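Local coordinates for protein arginyl-trna synthetase (Thermus thermophilus, PDB 1IQ0) that probably joins L-arginine to its cognate tRNA(Arg) at the expense of ATP, as a monomeric class I aminoacyl-tRNA synthetase, at residues 497-500 and 501-504. Sequence-based numbering, arbitrary orientation.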
ATOM      1  N   GLN A 497     -15.912   8.530  35.985  1.00 29.98           N
ATOM      2  CA  GLN A 497     -15.007   7.708  36.790  1.00 29.47           C
ATOM      3  C   GLN A 497     -13.652   7.437  36.115  1.00 30.07           C
ATOM      4  O   GLN A 497     -12.812   6.720  36.657  1.00 28.66           O
ATOM      5  CB  GLN A 497     -15.680   6.376  37.153  1.00 32.89           C
ATOM      6  CG  GLN A 497     -16.894   6.512  38.083  1.00 29.22           C
ATOM      7  CD  GLN A 497     -17.381   5.170  38.599  1.00 30.83           C
ATOM      8  OE1 GLN A 497     -16.638   4.444  39.261  1.00 30.89           O
ATOM      9  NE2 GLN A 497     -18.634   4.830  38.297  1.00 27.19           N
ATOM     10  N   ALA A 498     -13.438   8.025  34.943  1.00 33.81           N
ATOM     11  CA  ALA A 498     -12.191   7.834  34.205  1.00 30.33           C
ATOM     12  C   ALA A 498     -10.950   8.297  34.966  1.00 30.48           C
ATOM     13  O   ALA A 498     -10.963   9.337  35.618  1.00 35.26           O
ATOM     14  CB  ALA A 498     -12.269   8.556  32.859  1.00 24.00           C
ATOM     15  N   THR A 499      -9.878   7.514  34.874  1.00 20.62           N
ATOM     16  CA  THR A 499      -8.614   7.862  35.524  1.00 23.13           C
ATOM     17  C   THR A 499      -7.642   8.291  34.414  1.00 26.05           C
ATOM     18  O   THR A 499      -7.961   8.174  33.234  1.00 26.26           O
ATOM     19  CB  THR A 499      -7.996   6.642  36.276  1.00 24.64           C
ATOM     20  OG1 THR A 499      -7.505   5.684  35.324  1.00 22.89           O
ATOM     21  CG2 THR A 499      -9.052   5.960  37.167  1.00 22.61           C
ATOM     22  N   PRO A 500      -6.455   8.805  34.778  1.00 24.41           N
ATOM     23  CA  PRO A 500      -5.480   9.221  33.767  1.00 26.22           C
ATOM     24  C   PRO A 500      -5.124   8.077  32.804  1.00 27.20           C
ATOM     25  O   PRO A 500      -4.662   8.325  31.687  1.00 26.63           O
ATOM     26  CB  PRO A 500      -4.285   9.669  34.606  1.00 23.54           C
ATOM     27  CG  PRO A 500      -4.948  10.258  35.823  1.00 22.97           C
ATOM     28  CD  PRO A 500      -6.019   9.217  36.127  1.00 24.79           C
ATOM     29  N   TYR A 501      -5.335   6.830  33.235  1.00 23.21           N
ATOM     30  CA  TYR A 501      -5.043   5.672  32.382  1.00 19.25           C
ATOM     31  C   TYR A 501      -6.041   5.597  31.232  1.00 17.38           C
ATOM     32  O   TYR A 501      -5.662   5.313  30.096  1.00 19.27           O
ATOM     33  CB  TYR A 501      -5.122   4.359  33.167  1.00 17.99           C
ATOM     34  CG  TYR A 501      -3.989   4.125  34.141  1.00 18.55           C
ATOM     35  CD1 TYR A 501      -4.166   4.332  35.508  1.00 22.45           C
ATOM     36  CD2 TYR A 501      -2.744   3.673  33.698  1.00 14.58           C
ATOM     37  CE1 TYR A 501      -3.129   4.090  36.417  1.00 21.30           C
ATOM     38  CE2 TYR A 501      -1.703   3.428  34.596  1.00 18.89           C
ATOM     39  CZ  TYR A 501      -1.907   3.638  35.955  1.00 22.94           C
ATOM     40  OH  TYR A 501      -0.887   3.383  36.842  1.00 26.00           O
ATOM     41  N   GLU A 502      -7.320   5.820  31.531  1.00 15.83           N
ATOM     42  CA  GLU A 502      -8.348   5.790  30.497  1.00 16.34           C
ATOM     43  C   GLU A 502      -8.123   6.951  29.527  1.00 18.70           C
ATOM     44  O   GLU A 502      -8.210   6.781  28.313  1.00 18.62           O
ATOM     45  CB  GLU A 502      -9.752   5.923  31.105  1.00 19.74           C
ATOM     46  CG  GLU A 502     -10.325   4.644  31.693  1.00 21.14           C
ATOM     47  CD  GLU A 502      -9.525   4.140  32.872  1.00 26.24           C
ATOM     48  OE1 GLU A 502      -9.013   3.005  32.784  1.00 22.80           O
ATOM     49  OE2 GLU A 502      -9.406   4.880  33.882  1.00 28.21           O
ATOM     50  N   ARG A 503      -7.828   8.124  30.078  1.00 23.03           N
ATOM     51  CA  ARG A 503      -7.614   9.318  29.268  1.00 22.26           C
ATOM     52  C   ARG A 503      -6.452   9.159  28.297  1.00 20.44           C
ATOM     53  O   ARG A 503      -6.592   9.417  27.105  1.00 23.21           O
ATOM     54  CB  ARG A 503      -7.370  10.532  30.170  1.00 34.37           C
ATOM     55  CG  ARG A 503      -7.217  11.840  29.403  1.00 42.16           C
ATOM     56  CD  ARG A 503      -6.855  13.004  30.315  1.00 42.93           C
ATOM     57  NE  ARG A 503      -6.384  14.158  29.551  1.00 49.09           N
ATOM     58  CZ  ARG A 503      -7.164  14.942  28.816  1.00 43.34           C
ATOM     59  NH1 ARG A 503      -8.466  14.704  28.748  1.00 46.47           N
ATOM     60  NH2 ARG A 503      -6.645  15.958  28.143  1.00 38.34           N
ATOM     61  N   ALA A 504      -5.302   8.734  28.814  1.00 17.46           N
ATOM     62  CA  ALA A 504      -4.113   8.543  27.991  1.00 16.76           C
ATOM     63  C   ALA A 504      -4.365   7.552  26.854  1.00 23.18           C
ATOM     64  O   ALA A 504      -3.958   7.789  25.722  1.00 21.82           O
ATOM     65  CB  ALA A 504      -2.944   8.062  28.860  1.00 18.14           C
TER
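T499 and R503 open the first turn of helix 500-509: R503 N bonds to T499 O at 3.2 Å, nearly straight at 169°, and A504 N follows on P500 O at 3.0 Å. T499 is the N-cap, and with E502 it completes a capping box. A chi1 of 71° tucks OG1 between its own amide and carbonyl, where it accepts from Y501 N at 3.2 Å. The same hydroxyl donates to E502 OE2, which lies 2.5 Å from T499 OG1 and is met on its syn side, 32° out of the carboxylate plane. From the other direction the box closes through T499 N, 2.9 Å from E502 OE2 and directed at the anti lone pair. One carboxylate oxygen is thus gripped by two donors of a single residue. The E502 chain is bent at chi2, which brings OE2 back to the T499 hydroxyl and amide, while E502 CB rests 4.0 Å from A498 CB. The T499 amide and the R566 salt bridge would tend to stabilise the negative charge of E502. At the Y501 ring, T499 OG1 lies in the plane at the edge, 3.6 Å from Y501 CD1. E502 OE1 turns to R566 and to the hydroxyl of Y542, so the capping carboxylate also ties the turn to helices 562-583 and 525-544. Within the DALR anticodon-binding domain, A498 packs on L565 and Y501 OH bonds to E547 in strand 546-547. A498 on L88 of helix 84-92 and an R503–D35 salt bridge join this helix start to earlier parts of the chain, D35 belonging to the N-terminal domain, just before strand 36-39.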